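Local coordinates for PA0833-PD protein (Pseudomonas aeruginosa PAO1, PDB 6JFW) that probably anchors the outer membrane to the cell wall by binding peptidoglycan through this periplasmic OmpA C-like domain, at residues L52-A56 with Y96-V102; N65-G71 with R106-M112; D115-A119 with N130-E134. One frame throughout, in Å; residues are numbered along the deposited sequence.

Contact 1 (L52-A56 with Y96-V102)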
loop_
_atom_site.group_PDB
_atom_site.type_symbol
_atom_site.label_atom_id
_atom_site.label_comp_id
_atom_site.label_asym_id
_atom_site.label_seq_id
_atom_site.Cartn_x
_atom_site.Cartn_y
_atom_site.Cartn_z
ATOM N N LEU A 52 -4.310 -6.263 -6.967
ATOM C CA LEU A 52 -4.031 -4.916 -7.457
ATOM C C LEU A 52 -4.968 -4.532 -8.595
ATOM O O LEU A 52 -5.383 -3.372 -8.698
ATOM C CB LEU A 52 -2.575 -4.808 -7.905
ATOM C CG LEU A 52 -1.562 -4.604 -6.780
ATOM C CD1 LEU A 52 -0.137 -4.673 -7.306
ATOM C CD2 LEU A 52 -1.815 -3.283 -6.066
ATOM N N ASN A 53 -5.302 -5.490 -9.467
ATOM C CA ASN A 53 -6.286 -5.226 -10.512
ATOM C C ASN A 53 -7.608 -4.764 -9.914
ATOM O O ASN A 53 -8.224 -3.812 -10.408
ATOM C CB ASN A 53 -6.511 -6.475 -11.366
ATOM C CG ASN A 53 -5.320 -6.820 -12.234
ATOM O OD1 ASN A 53 -4.424 -6.002 -12.439
ATOM N ND2 ASN A 53 -5.312 -8.039 -12.761
ATOM N N ASN A 54 -8.060 -5.433 -8.851
ATOM C CA ASN A 54 -9.304 -5.041 -8.198
ATOM C C ASN A 54 -9.185 -3.659 -7.570
ATOM O O ASN A 54 -10.120 -2.851 -7.650
ATOM C CB ASN A 54 -9.692 -6.077 -7.143
ATOM C CG ASN A 54 -10.396 -7.275 -7.741
ATOM O OD1 ASN A 54 -11.509 -7.160 -8.255
ATOM N ND2 ASN A 54 -9.757 -8.437 -7.672
ATOM N N LEU A 55 -8.046 -3.369 -6.937
ATOM C CA LEU A 55 -7.833 -2.047 -6.357
ATOM C C LEU A 55 -7.908 -0.959 -7.420
ATOM O O LEU A 55 -8.536 0.084 -7.208
ATOM C CB LEU A 55 -6.484 -1.996 -5.640
ATOM C CG LEU A 55 -6.415 -2.598 -4.238
ATOM C CD1 LEU A 55 -5.014 -2.464 -3.662
ATOM C CD2 LEU A 55 -7.426 -1.925 -3.336
ATOM N N ALA A 56 -7.268 -1.186 -8.572
ATOM C CA ALA A 56 -7.289 -0.188 -9.637
ATOM C C ALA A 56 -8.710 0.081 -10.116
ATOM O O ALA A 56 -9.074 1.232 -10.385
ATOM C CB ALA A 56 -6.407 -0.643 -10.800
ATOM N N TYR A 96 2.261 -0.044 -11.341
ATOM C CA TYR A 96 1.285 -1.057 -11.730
ATOM C C TYR A 96 -0.111 -0.454 -11.838
ATOM O O TYR A 96 -0.818 -0.669 -12.828
ATOM C CB TYR A 96 1.292 -2.212 -10.727
ATOM C CG TYR A 96 0.471 -3.402 -11.174
ATOM C CD1 TYR A 96 -0.897 -3.460 -10.931
ATOM C CD2 TYR A 96 1.064 -4.465 -11.842
ATOM C CE1 TYR A 96 -1.650 -4.542 -11.343
ATOM C CE2 TYR A 96 0.318 -5.552 -12.256
ATOM C CZ TYR A 96 -1.038 -5.586 -12.004
ATOM O OH TYR A 96 -1.784 -6.666 -12.414
ATOM N N LEU A 97 -0.523 0.305 -10.819
ATOM C CA LEU A 97 -1.859 0.893 -10.823
ATOM C C LEU A 97 -2.059 1.815 -12.019
ATOM O O LEU A 97 -3.138 1.835 -12.622
ATOM C CB LEU A 97 -2.101 1.646 -9.515
ATOM C CG LEU A 97 -2.272 0.775 -8.270
ATOM C CD1 LEU A 97 -2.260 1.628 -7.010
ATOM C CD2 LEU A 97 -3.560 -0.032 -8.360
ATOM N N THR A 98 -1.029 2.582 -12.382
ATOM C CA THR A 98 -1.146 3.465 -13.540
ATOM C C THR A 98 -1.210 2.670 -14.838
ATOM O O THR A 98 -1.930 3.051 -15.769
ATOM C CB THR A 98 0.020 4.453 -13.575
ATOM O OG1 THR A 98 1.251 3.755 -13.355
ATOM C CG2 THR A 98 -0.155 5.512 -12.507
ATOM N N ALA A 99 -0.466 1.563 -14.919
ATOM C CA ALA A 99 -0.568 0.695 -16.088
ATOM C C ALA A 99 -1.975 0.132 -16.241
ATOM O O ALA A 99 -2.415 -0.142 -17.363
ATOM C CB ALA A 99 0.451 -0.440 -15.991
ATOM N N GLN A 100 -2.693 -0.039 -15.132
ATOM C CA GLN A 100 -4.065 -0.532 -15.170
ATOM C C GLN A 100 -5.083 0.555 -15.487
ATOM O O GLN A 100 -6.275 0.249 -15.590
ATOM C CB GLN A 100 -4.419 -1.200 -13.840
ATOM C CG GLN A 100 -3.676 -2.500 -13.596
ATOM C CD GLN A 100 -4.037 -3.570 -14.608
ATOM O OE1 GLN A 100 -5.133 -4.130 -14.571
ATOM N NE2 GLN A 100 -3.120 -3.854 -15.525
ATOM N N GLY A 101 -4.659 1.806 -15.642
ATOM C CA GLY A 101 -5.558 2.864 -16.056
ATOM C C GLY A 101 -5.909 3.880 -14.992
ATOM O O GLY A 101 -6.725 4.769 -15.263
ATOM N N VAL A 102 -5.339 3.783 -13.793
ATOM C CA VAL A 102 -5.555 4.814 -12.788
ATOM C C VAL A 102 -4.818 6.077 -13.210
ATOM O O VAL A 102 -3.637 6.032 -13.575
ATOM C CB VAL A 102 -5.094 4.328 -11.405
ATOM C CG1 VAL A 102 -5.249 5.435 -10.383
ATOM C CG2 VAL A 102 -5.890 3.103 -10.981
#
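Leu-52 and Ala-56, one turn apart on helix 49-61, pack against Tyr-96 and Leu-97 in the last turn of helix 79-99 and against Gln-100 and Val-102 just after it, in a largely apolar, buried helix-helix contact. The backbones come close at Ala-56 and Leu-97, whose CA atoms are 5.7 Å apart, a spacing the small alanine side chain permits. Ala-56 CB sits among three partners: Leu-97 CD2 at 3.8 Å, Gln-100 CB at 3.7 Å and Val-102 CG2 at 3.8 Å. One turn earlier, Leu-52 meets the tyrosine ring with two parts of its side chain. Leu-52 CB lies 3.6 Å from Tyr-96 CE1, while the CD1 methyl stands over a ring face, 4.3 Å from the centroid and 26° off the normal, as a CH-pi contact. The ring is brought under this methyl because Tyr-96 CG is anti to its backbone N (chi1 -171°). Tyr-49 packs edge-to-face with the same ring. The other methyl, Leu-52 CD2, lies 4.3 Å from Leu-97 CD2. Helix 79-99 closes in a Schellman motif, with Gly-101 at positive phi and Val-102 N bonded back to Leu-97 O; the turn that follows delivers the Val-102 side chain to Ala-56. Helices 49-61 and 79-99 thus pack together against the mixed sheet, in keeping with the alpha/beta architecture of OmpA C-like domains.

Contact 2 (N65-G71 with R106-M112)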
loop_
_atom_site.group_PDB
_atom_site.type_symbol
_atom_site.label_atom_id
_atom_site.label_comp_id
_atom_site.label_asym_id
_atom_site.label_seq_id
_atom_site.Cartn_x
_atom_site.Cartn_y
_atom_site.Cartn_z
ATOM N N ASN A 65 -11.334 10.995 -4.377
ATOM C CA ASN A 65 -10.322 11.005 -3.331
ATOM C C ASN A 65 -8.943 11.032 -3.971
ATOM O O ASN A 65 -8.775 10.702 -5.147
ATOM C CB ASN A 65 -10.463 9.808 -2.373
ATOM C CG ASN A 65 -10.576 8.476 -3.090
ATOM O OD1 ASN A 65 -9.833 8.189 -4.028
ATOM N ND2 ASN A 65 -11.506 7.643 -2.634
ATOM N N THR A 66 -7.958 11.462 -3.186
ATOM C CA THR A 66 -6.564 11.334 -3.577
ATOM C C THR A 66 -6.030 9.991 -3.113
ATOM O O THR A 66 -6.500 9.416 -2.128
ATOM C CB THR A 66 -5.693 12.447 -2.989
ATOM O OG1 THR A 66 -5.720 12.374 -1.557
ATOM C CG2 THR A 66 -6.169 13.804 -3.444
ATOM N N ILE A 67 -5.026 9.502 -3.829
ATOM C CA ILE A 67 -4.414 8.212 -3.553
ATOM C C ILE A 67 -2.959 8.462 -3.189
ATOM O O ILE A 67 -2.187 8.976 -4.008
ATOM C CB ILE A 67 -4.547 7.262 -4.751
ATOM C CG1 ILE A 67 -6.027 7.117 -5.116
ATOM C CG2 ILE A 67 -3.931 5.911 -4.434
ATOM C CD1 ILE A 67 -6.284 6.658 -6.528
ATOM N N GLU A 68 -2.597 8.124 -1.954
ATOM C CA GLU A 68 -1.249 8.314 -1.435
ATOM C C GLU A 68 -0.653 6.946 -1.146
ATOM O O GLU A 68 -1.166 6.211 -0.296
ATOM C CB GLU A 68 -1.267 9.171 -0.169
ATOM C CG GLU A 68 0.054 9.844 0.132
ATOM C CD GLU A 68 0.353 9.943 1.615
ATOM O OE1 GLU A 68 -0.448 9.432 2.425
ATOM O OE2 GLU A 68 1.393 10.537 1.971
ATOM N N ILE A 69 0.422 6.605 -1.848
ATOM C CA ILE A 69 1.078 5.311 -1.705
ATOM C C ILE A 69 2.369 5.524 -0.929
ATOM O O ILE A 69 3.232 6.307 -1.343
ATOM C CB ILE A 69 1.341 4.658 -3.068
ATOM C CG1 ILE A 69 0.019 4.496 -3.821
ATOM C CG2 ILE A 69 2.022 3.310 -2.888
ATOM C CD1 ILE A 69 0.180 4.274 -5.303
ATOM N N VAL A 70 2.497 4.838 0.202
ATOM C CA VAL A 70 3.596 5.059 1.133
ATOM C C VAL A 70 4.256 3.719 1.427
ATOM O O VAL A 70 3.583 2.773 1.854
ATOM C CB VAL A 70 3.115 5.723 2.433
ATOM C CG1 VAL A 70 4.285 6.001 3.332
ATOM C CG2 VAL A 70 2.356 7.009 2.131
ATOM N N GLY A 71 5.564 3.640 1.201
ATOM C CA GLY A 71 6.332 2.450 1.505
ATOM C C GLY A 71 6.997 2.553 2.865
ATOM O O GLY A 71 7.389 3.633 3.300
ATOM N N ARG A 106 -3.712 11.447 -9.951
ATOM C CA ARG A 106 -4.359 11.219 -8.667
ATOM C C ARG A 106 -3.438 10.571 -7.641
ATOM O O ARG A 106 -3.824 10.452 -6.474
ATOM C CB ARG A 106 -5.606 10.348 -8.851
ATOM C CG ARG A 106 -6.742 11.054 -9.563
ATOM C CD ARG A 106 -7.953 10.153 -9.667
ATOM N NE ARG A 106 -8.404 9.700 -8.355
ATOM C CZ ARG A 106 -9.205 8.658 -8.167
ATOM N NH1 ARG A 106 -9.638 7.961 -9.209
ATOM N NH2 ARG A 106 -9.571 8.309 -6.941
ATOM N N LEU A 107 -2.235 10.173 -8.043
ATOM C CA LEU A 107 -1.336 9.385 -7.214
ATOM C C LEU A 107 -0.167 10.227 -6.725
ATOM O O LEU A 107 0.367 11.058 -7.466
ATOM C CB LEU A 107 -0.790 8.183 -7.992
ATOM C CG LEU A 107 -1.554 6.860 -8.010
ATOM C CD1 LEU A 107 -3.041 7.080 -8.173
ATOM C CD2 LEU A 107 -1.022 5.996 -9.134
ATOM N N SER A 108 0.225 10.004 -5.476
ATOM C CA SER A 108 1.505 10.459 -4.956
ATOM C C SER A 108 2.143 9.298 -4.210
ATOM O O SER A 108 1.444 8.451 -3.647
ATOM C CB SER A 108 1.357 11.677 -4.030
ATOM O OG SER A 108 0.701 11.335 -2.822
ATOM N N THR A 109 3.472 9.231 -4.241
ATOM C CA THR A 109 4.164 8.130 -3.585
ATOM C C THR A 109 5.324 8.648 -2.754
ATOM O O THR A 109 5.995 9.615 -3.129
ATOM C CB THR A 109 4.691 7.084 -4.579
ATOM O OG1 THR A 109 5.970 7.492 -5.080
ATOM C CG2 THR A 109 3.731 6.903 -5.737
ATOM N N ARG A 110 5.544 7.990 -1.619
ATOM C CA ARG A 110 6.660 8.270 -0.734
ATOM C C ARG A 110 7.249 6.959 -0.252
ATOM O O ARG A 110 6.569 5.929 -0.208
ATOM C CB ARG A 110 6.231 9.101 0.478
ATOM C CG ARG A 110 5.047 9.994 0.208
ATOM C CD ARG A 110 4.648 10.795 1.435
ATOM N NE ARG A 110 5.796 11.173 2.247
ATOM C CZ ARG A 110 5.934 10.853 3.529
ATOM N NH1 ARG A 110 7.008 11.233 4.195
ATOM N NH2 ARG A 110 4.995 10.156 4.147
ATOM N N GLY A 111 8.529 7.001 0.089
ATOM C CA GLY A 111 9.140 6.024 0.970
ATOM C C GLY A 111 9.328 6.687 2.324
ATOM O O GLY A 111 9.678 7.868 2.397
ATOM N N MET A 112 9.059 5.938 3.387
ATOM C CA MET A 112 9.218 6.450 4.737
ATOM C C MET A 112 10.242 5.675 5.542
ATOM O O MET A 112 10.508 6.038 6.693
ATOM C CB MET A 112 7.872 6.446 5.466
ATOM C CG MET A 112 6.917 7.458 4.897
ATOM S SD MET A 112 6.700 8.843 6.009
ATOM C CE MET A 112 5.462 8.160 7.095
HETATM O O HOH W 1 -1.976 12.125 -3.408
HETATM O O HOH W 2 2.175 11.919 -0.455
#
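Ile-67, Ile-69 and Gly-71 exchange backbone hydrogen bonds with the strand of Ser-108 and Arg-110, making 65-71 and 107-111 parallel neighbours whose segment axes approach to 4.6 Å with directions 15° apart. Ile-67 N donates to Arg-106 O, and Ser-108 N donates to Ile-67 O; the alternation continues through Ile-69 and Gly-71 to Met-112 N on Gly-71 O. The straightest of these bonds is Ile-69 N to Ser-108 O, 2.8 Å with 179° at the hydrogen. CA-H...O contacts fill in between them, among them Thr-109 CA to Ile-69 O at 3.0 Å.

Apolar contacts gather on the face bearing Ile-67, Ile-69 and Leu-107. Ile-67 and Leu-107 lie side by side, with their CD1 methyls 3.7 Å apart, and Ile-69 CD1 reaches Leu-107 CG.

Polar groups hold the start of the pair. Arg-106 bends at chi3 (57°), turning its guanidinium back so that NH2 donates to Asn-65 O at 3.1 Å, in the guanidinium plane, while Ile-67 CD1 lies 3.6 Å above one face. The same group also bonds the carbonyls of Phe-59 and Tyr-62. On the other face, Ser-108 OG binds two waters, one reaching Ile-67 O and the other Glu-68 OE2; Glu-68 OE1 is taken by Asn-136.

Strand 107-111 is an outer strand of the five-stranded sheet, and 65-72 continues the sheet to 132-139. Helix 79-99 links the parallel pair as a beta-alpha-beta unit and packs on Ile-69, Leu-107 and Thr-109.

Contact 3 (D115-A119 with N130-E134)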
loop_
_atom_site.group_PDB
_atom_site.type_symbol
_atom_site.label_atom_id
_atom_site.label_comp_id
_atom_site.label_asym_id
_atom_site.label_seq_id
_atom_site.Cartn_x
_atom_site.Cartn_y
_atom_site.Cartn_z
ATOM N N ASP A 115 10.200 4.826 9.652
ATOM C CA ASP A 115 9.318 5.671 10.445
ATOM C C ASP A 115 7.922 5.061 10.544
ATOM O O ASP A 115 7.497 4.265 9.703
ATOM C CB ASP A 115 9.234 7.076 9.852
ATOM C CG ASP A 115 10.533 7.842 9.986
ATOM O OD1 ASP A 115 11.292 7.563 10.938
ATOM O OD2 ASP A 115 10.793 8.724 9.141
ATOM N N GLN A 116 7.211 5.460 11.593
ATOM C CA GLN A 116 5.876 4.961 11.899
ATOM C C GLN A 116 5.771 3.429 11.846
ATOM O O GLN A 116 4.960 2.894 11.088
ATOM C CB GLN A 116 4.847 5.589 10.969
ATOM C CG GLN A 116 4.820 7.103 10.965
ATOM C CD GLN A 116 3.751 7.647 10.037
ATOM O OE1 GLN A 116 3.328 6.972 9.097
ATOM N NE2 GLN A 116 3.306 8.871 10.296
ATOM N N PRO A 117 6.571 2.715 12.635
ATOM C CA PRO A 117 6.378 1.260 12.701
ATOM C C PRO A 117 5.000 0.939 13.260
ATOM O O PRO A 117 4.492 1.636 14.141
ATOM C CB PRO A 117 7.499 0.786 13.637
ATOM C CG PRO A 117 7.922 1.992 14.390
ATOM C CD PRO A 117 7.681 3.162 13.493
ATOM N N ILE A 118 4.373 -0.108 12.714
ATOM C CA ILE A 118 3.105 -0.573 13.270
ATOM C C ILE A 118 3.304 -1.693 14.278
ATOM O O ILE A 118 2.330 -2.117 14.919
ATOM C CB ILE A 118 2.122 -1.048 12.179
ATOM C CG1 ILE A 118 2.744 -2.146 11.314
ATOM C CG2 ILE A 118 1.654 0.127 11.330
ATOM C CD1 ILE A 118 1.725 -2.919 10.493
ATOM N N ALA A 119 4.531 -2.180 14.442
ATOM C CA ALA A 119 4.836 -3.235 15.394
ATOM C C ALA A 119 6.276 -3.056 15.852
ATOM O O ALA A 119 7.006 -2.200 15.347
ATOM C CB ALA A 119 4.612 -4.623 14.783
ATOM N N ASN A 130 6.294 -4.443 9.750
ATOM C CA ASN A 130 6.617 -3.063 9.413
ATOM C C ASN A 130 6.991 -2.916 7.944
ATOM O O ASN A 130 6.810 -1.838 7.368
ATOM C CB ASN A 130 7.737 -2.559 10.319
ATOM C CG ASN A 130 7.287 -2.404 11.760
ATOM O OD1 ASN A 130 6.113 -2.146 12.026
ATOM N ND2 ASN A 130 8.215 -2.567 12.695
ATOM N N ARG A 131 7.506 -3.976 7.326
ATOM C CA ARG A 131 7.757 -3.975 5.887
ATOM C C ARG A 131 6.422 -4.086 5.167
ATOM O O ARG A 131 5.828 -5.164 5.088
ATOM C CB ARG A 131 8.686 -5.118 5.500
ATOM C CG ARG A 131 10.102 -4.958 6.003
ATOM C CD ARG A 131 11.006 -6.003 5.382
ATOM N NE ARG A 131 10.612 -7.352 5.771
ATOM C CZ ARG A 131 11.115 -8.001 6.815
ATOM N NH1 ARG A 131 10.700 -9.228 7.099
ATOM N NH2 ARG A 131 12.036 -7.424 7.573
ATOM N N ARG A 132 5.946 -2.967 4.633
ATOM C CA ARG A 132 4.606 -2.906 4.074
ATOM C C ARG A 132 4.512 -1.699 3.157
ATOM O O ARG A 132 5.348 -0.793 3.203
ATOM C CB ARG A 132 3.551 -2.807 5.180
ATOM C CG ARG A 132 3.473 -1.411 5.788
ATOM C CD ARG A 132 3.284 -1.440 7.294
ATOM N NE ARG A 132 3.018 -0.104 7.822
ATOM C CZ ARG A 132 3.897 0.630 8.498
ATOM N NH1 ARG A 132 5.112 0.160 8.744
ATOM N NH2 ARG A 132 3.557 1.837 8.933
ATOM N N VAL A 133 3.476 -1.700 2.325
ATOM C CA VAL A 133 3.071 -0.530 1.558
ATOM C C VAL A 133 1.660 -0.167 1.992
ATOM O O VAL A 133 0.802 -1.046 2.127
ATOM C CB VAL A 133 3.139 -0.781 0.041
ATOM C CG1 VAL A 133 2.386 0.307 -0.713
ATOM C CG2 VAL A 133 4.586 -0.832 -0.420
ATOM N N GLU A 134 1.430 1.120 2.235
ATOM C CA GLU A 134 0.128 1.623 2.639
ATOM C C GLU A 134 -0.446 2.501 1.535
ATOM O O GLU A 134 0.268 3.314 0.939
ATOM C CB GLU A 134 0.228 2.411 3.950
ATOM C CG GLU A 134 0.616 1.541 5.135
ATOM C CD GLU A 134 0.641 2.284 6.460
ATOM O OE1 GLU A 134 0.313 3.490 6.488
ATOM O OE2 GLU A 134 0.972 1.646 7.485
HETATM O O HOH W 3 7.891 1.498 9.540
#
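Asn-130 OD1 receives two successive backbone amides of the loop, Ala-119 N at 2.9 Å and, in a weak bond bent to 125° at the hydrogen, Ile-118 N at 2.8 Å. Ala-119 N lies in the carbonyl plane of the amide, on a lone pair. From the other end of that amide, Asn-130 ND2 donates to Ala-119 O at 2.9 Å, nearly straight at 164°. Both polar atoms of the amide are thus engaged by Ala-119, which fixes the amide's rotation.

Arg-132 forms the second grip. Arg-132 NH2 reaches Gln-116 O at 2.8 Å, and the CG2 methyl of Ile-118 rests on one guanidinium face, 3.4 Å above the plane and offset toward the rim. Within its own segment, Arg-132 NE and NH2 both hold Glu-134 OE2 side-on, Arg-132 NE at 2.7 Å in a salt bridge, while NH1 returns to Asn-130 O. These bonds restrain the guanidinium from turning, and the adjacent carboxylate probably offsets its charge. Tyr-72 adds a cation-pi contact to Arg-132 and a hydrogen bond to Gln-116 OE1.

Asn-130 ends helix 124-130, and Arg-132 opens strand 132-139, which runs between 26-32 and 65-72; the contact therefore ties the loop following strand 107-111 to this helix-to-strand junction.

How the contacts relate
Contacts 1 and 2 share a hydrophobic layer between helices and sheet: Val-102 CG1 lies 3.5 Å from Leu-107 CD1, and Leu-97 CD1 is 4.0 Å from Ile-69 CD1. Their segments alternate along the chain, interlocking the helix pair with the parallel strands. Contact 2 meets contact 3 through the sheet, where Val-70 O and Glu-134 N, 2.7 Å apart, probably hydrogen-bond and Ile-69 packs on Val-133. Contacts 1 and 3 do not touch; their centres are about 22 Å apart, on opposite sides of the chain's centre. Asp-74 probably corresponds to the peptidoglycan-binding aspartate of OmpA relatives, and its salt bridge with Arg-131 places contact 3 beside the probable pocket.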